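Alpha/beta hydrolase fold protein (Nakamurella multipartita, PDB 4Y7D) is probably a hydrolase of the alpha/beta hydrolase family, though its substrate and physiological role are not established. Local coordinates at residues Ala187-Val190 against Ala191-Met194; Asp196-Lys199 against Glu200-Thr203; Leu204-Ala207 against Val208-Asn211; Pro285-Gly288 against Pro289-Arg293. All coordinates share one frame; numbering follows the deposited sequence.

Contact 1: Ala187-Val190 against Ala191-Met194; sequences AERV and AQIM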
loop_
_atom_site.group_PDB
_atom_site.type_symbol
_atom_site.label_atom_id
_atom_site.label_comp_id
_atom_site.label_asym_id
_atom_site.label_seq_id
_atom_site.Cartn_x
_atom_site.Cartn_y
_atom_site.Cartn_z
ATOM N N ALA A 187 2.470 20.369 -11.814
ATOM C CA ALA A 187 1.740 21.544 -11.295
ATOM C C ALA A 187 0.231 21.409 -11.468
ATOM O O ALA A 187 -0.540 21.767 -10.574
ATOM C CB ALA A 187 2.240 22.816 -11.946
ATOM N N GLU A 188 -0.191 20.823 -12.581
ATOM C CA GLU A 188 -1.614 20.582 -12.824
ATOM C C GLU A 188 -2.197 19.610 -11.784
ATOM O O GLU A 188 -3.303 19.821 -11.273
ATOM C CB GLU A 188 -1.828 20.060 -14.249
ATOM C CG GLU A 188 -3.295 19.899 -14.653
ATOM C CD GLU A 188 -3.472 19.597 -16.149
ATOM O OE1 GLU A 188 -3.189 20.473 -16.993
ATOM O OE2 GLU A 188 -3.898 18.490 -16.490
ATOM N N ARG A 189 -1.433 18.561 -11.459
ATOM C CA ARG A 189 -1.843 17.558 -10.486
ATOM C C ARG A 189 -1.888 18.163 -9.097
ATOM O O ARG A 189 -2.829 17.959 -8.373
ATOM C CB ARG A 189 -0.937 16.316 -10.532
ATOM C CG ARG A 189 -1.423 15.199 -9.599
ATOM C CD ARG A 189 -2.699 14.474 -10.076
ATOM N NE ARG A 189 -2.347 13.671 -11.238
ATOM C CZ ARG A 189 -2.511 14.032 -12.493
ATOM N NH1 ARG A 189 -2.043 13.261 -13.438
ATOM N NH2 ARG A 189 -3.173 15.142 -12.813
ATOM N N VAL A 190 -0.878 18.979 -8.769
ATOM C CA VAL A 190 -0.809 19.647 -7.485
ATOM C C VAL A 190 -2.043 20.544 -7.278
ATOM O O VAL A 190 -2.646 20.530 -6.205
ATOM C CB VAL A 190 0.535 20.410 -7.337
ATOM C CG1 VAL A 190 0.512 21.325 -6.118
ATOM C CG2 VAL A 190 1.698 19.451 -7.275
ATOM N N ALA A 191 -2.429 21.307 -8.295
ATOM C CA ALA A 191 -3.579 22.226 -8.162
ATOM C C ALA A 191 -4.880 21.454 -7.915
ATOM O O ALA A 191 -5.690 21.848 -7.073
ATOM C CB ALA A 191 -3.694 23.113 -9.386
ATOM N N GLN A 192 -5.032 20.310 -8.597
ATOM C CA GLN A 192 -6.150 19.398 -8.351
ATOM C C GLN A 192 -6.195 18.930 -6.887
ATOM O O GLN A 192 -7.236 18.936 -6.246
ATOM C CB GLN A 192 -6.042 18.181 -9.280
ATOM C CG GLN A 192 -6.342 18.564 -10.733
ATOM C CD GLN A 192 -5.807 17.540 -11.711
ATOM O OE1 GLN A 192 -5.249 16.494 -11.307
ATOM N NE2 GLN A 192 -5.925 17.844 -12.990
ATOM N N ILE A 193 -5.045 18.540 -6.362
ATOM C CA ILE A 193 -4.955 18.025 -5.041
ATOM C C ILE A 193 -5.248 19.102 -4.010
ATOM O O ILE A 193 -5.960 18.864 -3.061
ATOM C CB ILE A 193 -3.565 17.417 -4.817
ATOM C CG1 ILE A 193 -3.442 16.151 -5.668
ATOM C CG2 ILE A 193 -3.331 17.116 -3.322
ATOM C CD1 ILE A 193 -2.057 15.532 -5.677
HETATM N N MSE A 194 -4.726 20.302 -4.220
HETATM C CA MSE A 194 -5.000 21.432 -3.319
HETATM C C MSE A 194 -6.450 21.901 -3.407
HETATM O O MSE A 194 -6.890 22.682 -2.560
HETATM C CB MSE A 194 -4.078 22.608 -3.623
HETATM C CG MSE A 194 -2.578 22.335 -3.466
HETATM SE SE MSE A 194 -2.109 21.371 -1.837
HETATM C CE MSE A 194 -2.386 22.873 -0.601
HETATM O O HOH W 1 -4.830 16.190 -15.367
#
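R189 and Q192 meet because their chains leave the helix by different routes: R189 sets CG trans to its backbone N (chi1 -175°) and then folds at its next two torsions, while Q192 starts off beside its own N (chi1 -71°) and runs out extended. The fold in the arginine brings its guanidinium back along the helix, where NH2 donates to Q192 OE1 at 2.9 Å. The guanidinium and amide planes are almost parallel, yet the oxygen lies out of the guanidinium plane and the bond is bent, with an N-H...O angle of 145°. In the conformer of E188 modelled here, a water ties the group together: it donates a hydrogen bond to E188 OE2 at 2.7 Å and accepts from both R189 NH2 and Q192 NE2. The glutamine amide uses both its ends, and the CG of E188 lies 3.7 Å from Q192 NE2. Apart from these polar groups, R189 CG sits 4.0 Å from I193 CD1; separately, V190 CG1 runs beside CG of M194, a selenomethionine, both side chains pointing the same way. Helix 183-194 packs on helix 167-177 through V190 and I193, and R189 NH1 reaches A275 O. With its NH2 shared between an amide oxygen and a water, and NH1 on a backbone carbonyl, the buried guanidinium is held by neutral acceptors, and the E188 carboxylate may offset part of its charge through the water.

Contact 2: Asp196-Lys199 against Glu200-Thr203; sequences DPDK and ERFT
Between D196-K199 and E200-T203 the main chain makes the first turns of helix 197-209, with E200 N bonded to D196 O at 3.0 Å and the same i to i+4 step repeated up to T203. K199 O takes two bonds from one residue: T203 N, and the hydroxyl OG1 at 2.8 Å, the two arriving from opposite faces of the carbonyl plane. Because OG1 stands beside the backbone N of T203 (chi1 -54°), it can lean back to that oxygen, which satisfies the buried hydroxyl inside its own helix. D196 is the N-cap: its OD1 accepts from D198 N at 3.0 Å, and P197 follows in the first turn, where its missing N-H costs no helical bond. The other carboxylate oxygen, OD2, forms a salt bridge with K199 NZ at 3.1 Å, so a single side chain serves both the helix start and a charge. D198 and R201, one turn apart, run side by side, with carboxylate and guanidinium planes 14° apart; in the arginine conformer given, OD1 meets NH1 at 3.2 Å in a salt bridge whose hydrogen bond is weak, bent to 128°. F202 turns away from this charged surface to stack on W282, while T203 packs against V171 and T174 of helix 167-177.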
loop_
_atom_site.group_PDB
_atom_site.type_symbol
_atom_site.label_atom_id
_atom_site.label_comp_id
_atom_site.label_asym_id
_atom_site.label_seq_id
_atom_site.Cartn_x
_atom_site.Cartn_y
_atom_site.Cartn_z
ATOM N N ASP A 196 -8.968 19.526 -3.487
ATOM C CA ASP A 196 -9.741 18.409 -2.937
ATOM C C ASP A 196 -9.119 18.011 -1.612
ATOM O O ASP A 196 -8.097 17.317 -1.596
ATOM C CB ASP A 196 -9.762 17.229 -3.928
ATOM C CG ASP A 196 -10.561 16.013 -3.400
ATOM O OD1 ASP A 196 -10.792 15.850 -2.193
ATOM O OD2 ASP A 196 -10.936 15.172 -4.210
ATOM N N PRO A 197 -9.755 18.380 -0.501
ATOM C CA PRO A 197 -9.199 18.129 0.828
ATOM C C PRO A 197 -8.837 16.671 1.092
ATOM O O PRO A 197 -7.877 16.407 1.799
ATOM C CB PRO A 197 -10.312 18.601 1.788
ATOM C CG PRO A 197 -11.146 19.534 0.975
ATOM C CD PRO A 197 -11.070 19.041 -0.439
ATOM N N ASP A 198 -9.557 15.714 0.506
ATOM C CA ASP A 198 -9.245 14.288 0.740
ATOM C C ASP A 198 -7.959 13.905 0.066
ATOM O O ASP A 198 -7.149 13.138 0.623
ATOM C CB ASP A 198 -10.381 13.367 0.272
ATOM C CG ASP A 198 -11.661 13.557 1.081
ATOM O OD1 ASP A 198 -11.575 13.917 2.257
ATOM O OD2 ASP A 198 -12.756 13.351 0.530
ATOM N N LYS A 199 -7.756 14.435 -1.141
ATOM C CA LYS A 199 -6.528 14.176 -1.871
ATOM C C LYS A 199 -5.343 14.816 -1.180
ATOM O O LYS A 199 -4.260 14.195 -1.104
ATOM C CB LYS A 199 -6.619 14.652 -3.312
ATOM C CG LYS A 199 -7.513 13.785 -4.172
ATOM C CD LYS A 199 -7.537 14.215 -5.623
ATOM C CE LYS A 199 -8.271 13.173 -6.452
ATOM N NZ LYS A 199 -9.661 13.646 -6.578
ATOM N N GLU A 200 -5.536 16.035 -0.667
ATOM C CA GLU A 200 -4.440 16.749 0.015
ATOM C C GLU A 200 -4.033 15.974 1.258
ATOM O O GLU A 200 -2.845 15.718 1.489
ATOM C CB GLU A 200 -4.868 18.174 0.399
ATOM C CG GLU A 200 -3.772 18.963 1.129
ATOM C CD GLU A 200 -4.160 20.374 1.456
ATOM O OE1 GLU A 200 -5.208 20.890 0.965
ATOM O OE2 GLU A 200 -3.393 21.006 2.206
ATOM N N ARG A 201 -5.019 15.611 2.066
ATOM C CA ARG A 201 -4.750 14.890 3.292
ATOM C C ARG A 201 -4.045 13.573 3.005
ATOM O O ARG A 201 -3.052 13.247 3.682
ATOM C CB ARG A 201 -6.041 14.645 4.079
ATOM C CG ARG A 201 -5.822 13.772 5.300
ATOM C CD ARG A 201 -7.069 13.624 6.163
ATOM N NE ARG A 201 -8.257 13.313 5.363
ATOM C CZ ARG A 201 -9.474 13.147 5.873
ATOM N NH1 ARG A 201 -10.478 12.888 5.065
ATOM N NH2 ARG A 201 -9.678 13.214 7.188
ATOM N N PHE A 202 -4.534 12.815 2.005
ATOM C CA PHE A 202 -3.900 11.545 1.660
ATOM C C PHE A 202 -2.438 11.750 1.304
ATOM O O PHE A 202 -1.547 11.011 1.798
ATOM C CB PHE A 202 -4.597 10.850 0.466
ATOM C CG PHE A 202 -3.926 9.593 0.033
ATOM C CD1 PHE A 202 -4.254 8.366 0.618
ATOM C CD2 PHE A 202 -2.960 9.602 -0.959
ATOM C CE1 PHE A 202 -3.622 7.206 0.243
ATOM C CE2 PHE A 202 -2.310 8.434 -1.331
ATOM C CZ PHE A 202 -2.641 7.223 -0.733
ATOM N N THR A 203 -2.171 12.748 0.452
ATOM C CA THR A 203 -0.823 12.961 -0.031
ATOM C C THR A 203 0.157 13.325 1.097
ATOM O O THR A 203 1.289 12.839 1.127
ATOM C CB THR A 203 -0.790 14.024 -1.158
ATOM O OG1 THR A 203 -1.711 13.658 -2.191
ATOM C CG2 THR A 203 0.618 14.140 -1.763
#

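Contact 3: Leu204-Ala207 against Val208-Asn211; sequences LELA and VSAN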
loop_
_atom_site.group_PDB
_atom_site.type_symbol
_atom_site.label_atom_id
_atom_site.label_comp_id
_atom_site.label_asym_id
_atom_site.label_seq_id
_atom_site.Cartn_x
_atom_site.Cartn_y
_atom_site.Cartn_z
ATOM N N LEU A 204 -0.280 14.209 1.986
ATOM C CA LEU A 204 0.546 14.634 3.108
ATOM C C LEU A 204 0.847 13.475 4.052
ATOM O O LEU A 204 2.023 13.277 4.480
ATOM C CB LEU A 204 -0.141 15.789 3.852
ATOM C CG LEU A 204 -0.361 17.070 3.059
ATOM C CD1 LEU A 204 -1.237 18.033 3.847
ATOM C CD2 LEU A 204 0.947 17.737 2.684
ATOM N N GLU A 205 -0.169 12.664 4.326
ATOM C CA GLU A 205 0.039 11.510 5.212
ATOM C C GLU A 205 1.031 10.513 4.628
ATOM O O GLU A 205 1.905 10.026 5.342
ATOM C CB GLU A 205 -1.290 10.883 5.576
ATOM C CG GLU A 205 -2.025 11.804 6.532
ATOM C CD GLU A 205 -3.394 11.327 6.980
ATOM O OE1 GLU A 205 -3.787 10.235 6.569
ATOM O OE2 GLU A 205 -4.078 12.086 7.725
ATOM N N LEU A 206 0.894 10.216 3.330
ATOM C CA LEU A 206 1.782 9.261 2.681
ATOM C C LEU A 206 3.186 9.824 2.528
ATOM O O LEU A 206 4.179 9.050 2.685
ATOM C CB LEU A 206 1.208 8.787 1.336
ATOM C CG LEU A 206 0.329 7.535 1.458
ATOM C CD1 LEU A 206 1.223 6.384 1.913
ATOM C CD2 LEU A 206 -0.836 7.680 2.406
ATOM N N ALA A 207 3.290 11.133 2.280
ATOM C CA ALA A 207 4.640 11.770 2.199
ATOM C C ALA A 207 5.450 11.604 3.492
ATOM O O ALA A 207 6.651 11.257 3.479
ATOM C CB ALA A 207 4.502 13.237 1.819
ATOM N N VAL A 208 4.816 11.841 4.621
ATOM C CA VAL A 208 5.466 11.652 5.912
ATOM C C VAL A 208 5.823 10.172 6.157
ATOM O O VAL A 208 6.907 9.877 6.680
ATOM C CB VAL A 208 4.581 12.216 7.044
ATOM C CG1 VAL A 208 5.135 11.846 8.412
ATOM C CG2 VAL A 208 4.483 13.732 6.911
ATOM N N SER A 209 4.975 9.244 5.717
ATOM C CA SER A 209 5.206 7.831 5.970
ATOM C C SER A 209 6.299 7.237 5.079
ATOM O O SER A 209 6.717 6.104 5.290
ATOM C CB SER A 209 3.898 7.034 5.837
ATOM O OG SER A 209 3.601 6.859 4.474
ATOM N N ALA A 210 6.786 8.016 4.106
ATOM C CA ALA A 210 7.805 7.560 3.184
ATOM C C ALA A 210 9.169 7.522 3.820
ATOM O O ALA A 210 10.075 6.889 3.261
ATOM C CB ALA A 210 7.808 8.452 1.944
ATOM N N ASN A 211 9.344 8.232 4.934
ATOM C CA ASN A 211 10.614 8.253 5.624
ATOM C C ASN A 211 10.732 6.932 6.387
ATOM O O ASN A 211 9.833 6.565 7.140
ATOM C CB ASN A 211 10.753 9.524 6.507
ATOM C CG ASN A 211 11.932 9.459 7.455
ATOM O OD1 ASN A 211 11.934 8.645 8.370
ATOM N ND2 ASN A 211 12.927 10.337 7.276
#
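L204-A207 and V208-N211 span the C-terminal part of helix 197-209 and the residues that follow, in the helical insertion between strands 124-130 and 242-247, consistent with the cap of alpha/beta hydrolases; here S209 folds its hydroxyl back onto the main chain. S209 OG donates to L206 O at 2.9 Å, three residues earlier, meeting the carbonyl well off its axis (C=O...O angle 113°) and tilted from its plane. The hydroxyl is placed for this by a chi1 of 77°, which wedges OG between the backbone N and the carbonyl carbon. L206 bends its CD1 back to within 3.5 Å of the same OG, so a methyl lies alongside the hydroxyl. V208 N binds L204 O at 3.1 Å and S209 N binds E205 O, whereas A210 N makes a weak bond to A207 O at 3.3 Å. V208 CG2 comes to 3.5 Å from L204 O. E205 sends its carboxylate to a salt bridge with R54, and N211 turns its amide to L149 O, T152 O and S213. Replacing S209 with an alanine would probably leave L206 O without its hydroxyl partner and L206 CD1 facing a gap. Bonded to L206 O, the buried hydroxyl is satisfied by a main-chain carbonyl near the helix's C-terminal end.

Contact 4: Pro285-Gly288 against Pro289-Arg293; sequences PDSG and PVRRR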
loop_
_atom_site.group_PDB
_atom_site.type_symbol
_atom_site.label_atom_id
_atom_site.label_comp_id
_atom_site.label_asym_id
_atom_site.label_seq_id
_atom_site.Cartn_x
_atom_site.Cartn_y
_atom_site.Cartn_z
ATOM N N PRO A 285 -7.064 12.582 -11.307
ATOM C CA PRO A 285 -8.393 13.205 -11.485
ATOM C C PRO A 285 -9.496 12.269 -11.931
ATOM O O PRO A 285 -10.623 12.589 -11.753
ATOM C CB PRO A 285 -8.146 14.276 -12.562
ATOM C CG PRO A 285 -6.839 13.885 -13.210
ATOM C CD PRO A 285 -6.037 13.273 -12.099
ATOM N N ASP A 286 -9.160 11.133 -12.523
ATOM C CA ASP A 286 -10.138 10.123 -12.960
ATOM C C ASP A 286 -10.171 8.885 -12.057
ATOM O O ASP A 286 -10.678 7.807 -12.488
ATOM C CB ASP A 286 -9.801 9.706 -14.395
ATOM C CG ASP A 286 -9.753 10.909 -15.342
ATOM O OD1 ASP A 286 -10.501 11.871 -15.143
ATOM O OD2 ASP A 286 -8.912 10.915 -16.229
ATOM N N SER A 287 -9.636 9.013 -10.839
ATOM C CA SER A 287 -9.530 7.878 -9.916
ATOM C C SER A 287 -10.797 7.565 -9.139
ATOM O O SER A 287 -10.934 6.462 -8.623
ATOM C CB SER A 287 -8.381 8.054 -8.915
ATOM O OG SER A 287 -8.536 9.193 -8.109
ATOM N N GLY A 288 -11.740 8.483 -9.086
ATOM C CA GLY A 288 -12.952 8.258 -8.291
ATOM C C GLY A 288 -13.706 7.011 -8.712
ATOM O O GLY A 288 -13.995 6.169 -7.874
ATOM N N PRO A 289 -13.926 6.827 -10.017
ATOM C CA PRO A 289 -14.597 5.613 -10.474
ATOM C C PRO A 289 -13.859 4.332 -10.194
ATOM O O PRO A 289 -14.483 3.292 -10.018
ATOM C CB PRO A 289 -14.695 5.819 -11.973
ATOM C CG PRO A 289 -14.800 7.312 -12.108
ATOM C CD PRO A 289 -13.800 7.807 -11.094
ATOM N N VAL A 290 -12.529 4.403 -10.152
ATOM C CA VAL A 290 -11.702 3.239 -9.869
ATOM C C VAL A 290 -11.820 2.848 -8.391
ATOM O O VAL A 290 -11.904 1.641 -8.071
ATOM C CB VAL A 290 -10.236 3.474 -10.269
ATOM C CG1 VAL A 290 -9.478 2.173 -10.249
ATOM C CG2 VAL A 290 -10.137 4.046 -11.692
ATOM N N ARG A 291 -11.785 3.840 -7.479
ATOM C CA ARG A 291 -12.027 3.553 -6.066
ATOM C C ARG A 291 -13.448 2.972 -5.827
ATOM O O ARG A 291 -13.625 2.005 -5.053
ATOM C CB ARG A 291 -11.777 4.817 -5.237
ATOM C CG ARG A 291 -10.281 5.115 -5.050
ATOM C CD ARG A 291 -10.049 6.149 -3.980
ATOM N NE ARG A 291 -10.891 7.325 -4.182
ATOM C CZ ARG A 291 -10.651 8.302 -5.046
ATOM N NH1 ARG A 291 -11.507 9.319 -5.157
ATOM N NH2 ARG A 291 -9.569 8.275 -5.812
ATOM N N ARG A 292 -14.441 3.529 -6.488
ATOM C CA ARG A 292 -15.820 2.995 -6.385
ATOM C C ARG A 292 -15.864 1.539 -6.841
ATOM O O ARG A 292 -16.434 0.695 -6.172
ATOM C CB ARG A 292 -16.846 3.840 -7.160
ATOM C CG ARG A 292 -17.233 5.126 -6.450
ATOM C CD ARG A 292 -18.461 5.816 -7.077
ATOM N NE ARG A 292 -18.134 6.542 -8.333
ATOM C CZ ARG A 292 -17.438 7.688 -8.402
ATOM N NH1 ARG A 292 -16.981 8.293 -7.302
ATOM N NH2 ARG A 292 -17.185 8.235 -9.582
ATOM N N ARG A 293 -15.220 1.243 -7.958
ATOM C CA ARG A 293 -15.149 -0.129 -8.484
ATOM C C ARG A 293 -14.413 -1.057 -7.515
ATOM O O ARG A 293 -14.831 -2.192 -7.299
ATOM C CB ARG A 293 -14.543 -0.155 -9.927
ATOM C CG ARG A 293 -14.143 -1.513 -10.466
ATOM C CD ARG A 293 -15.320 -2.455 -10.603
ATOM N NE ARG A 293 -14.963 -3.794 -11.104
ATOM C CZ ARG A 293 -15.717 -4.888 -10.949
ATOM N NH1 ARG A 293 -16.882 -4.836 -10.311
ATOM N NH2 ARG A 293 -15.310 -6.044 -11.449
#
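Among the polar contacts, the bond from R291 NH2 to S287 OG, in the arginine conformer given, is short at 2.7 Å but bent, with the serine oxygen at the edge of the guanidinium and close to its plane. Two torsions make it possible: S287 has OG between its backbone N and carbonyl carbon (chi1 61°), and R291 kinks at chi3 to swing back toward the loop. S287 OG is also hydrogen-bonded to H284 O, and NH2 has a further acceptor in F281 O, so the arginine links the loop to helix 280-283 while the serine holds H284 just beyond that helix. Putting an alanine at S287 would probably cost R291 NH2 this partner and leave its guanidinium freer to turn.

In the backbone, R291 N donates to S287 O at 3.0 Å in a nearly straight bond (168°), and V290 N makes a weak, bent bond to the same oxygen. R292 N takes G288 O at 3.0 Å.

Packing and face contacts make up the rest. R291 NH1 lies 3.6 Å from G288 CA, with the guanidinium face over the glycine. R292 curls back likewise, and G288 O sits 3.7 Å above its guanidinium plane, offset toward the rim. P289 CD comes to 3.4 Å from D286 O, and V290 packs against V245, V271 and L273 of the sheet. The arrangement is a loop leading into the first turn of helix 288-299, laid against the parallel strands 242-247 and 269-273 of the alpha/beta hydrolase sheet.

Contacts 2 and 3 divide one helix, 197-209, their centres 12 Å apart, while contact 1 belongs to the preceding helix, 183-194. Contacts 1 and 2 pack together: I193 CG2 reaches E200 CA at 3.5 Å, and M194 CE lies 3.5 Å from E200 OE2. Contact 3 continues straight on from contact 2 but stays about 7 Å from contact 1 at the nearest atoms. Contact 4 meets contact 1 through P285, whose CD lies 3.4 Å from Q192 OE1, so the loop before helix 288-299 abuts helix 183-194. The bound sodium ion, at A176 and G179, is about 11 Å from the V190 side chain and about 13 Å from that of T203.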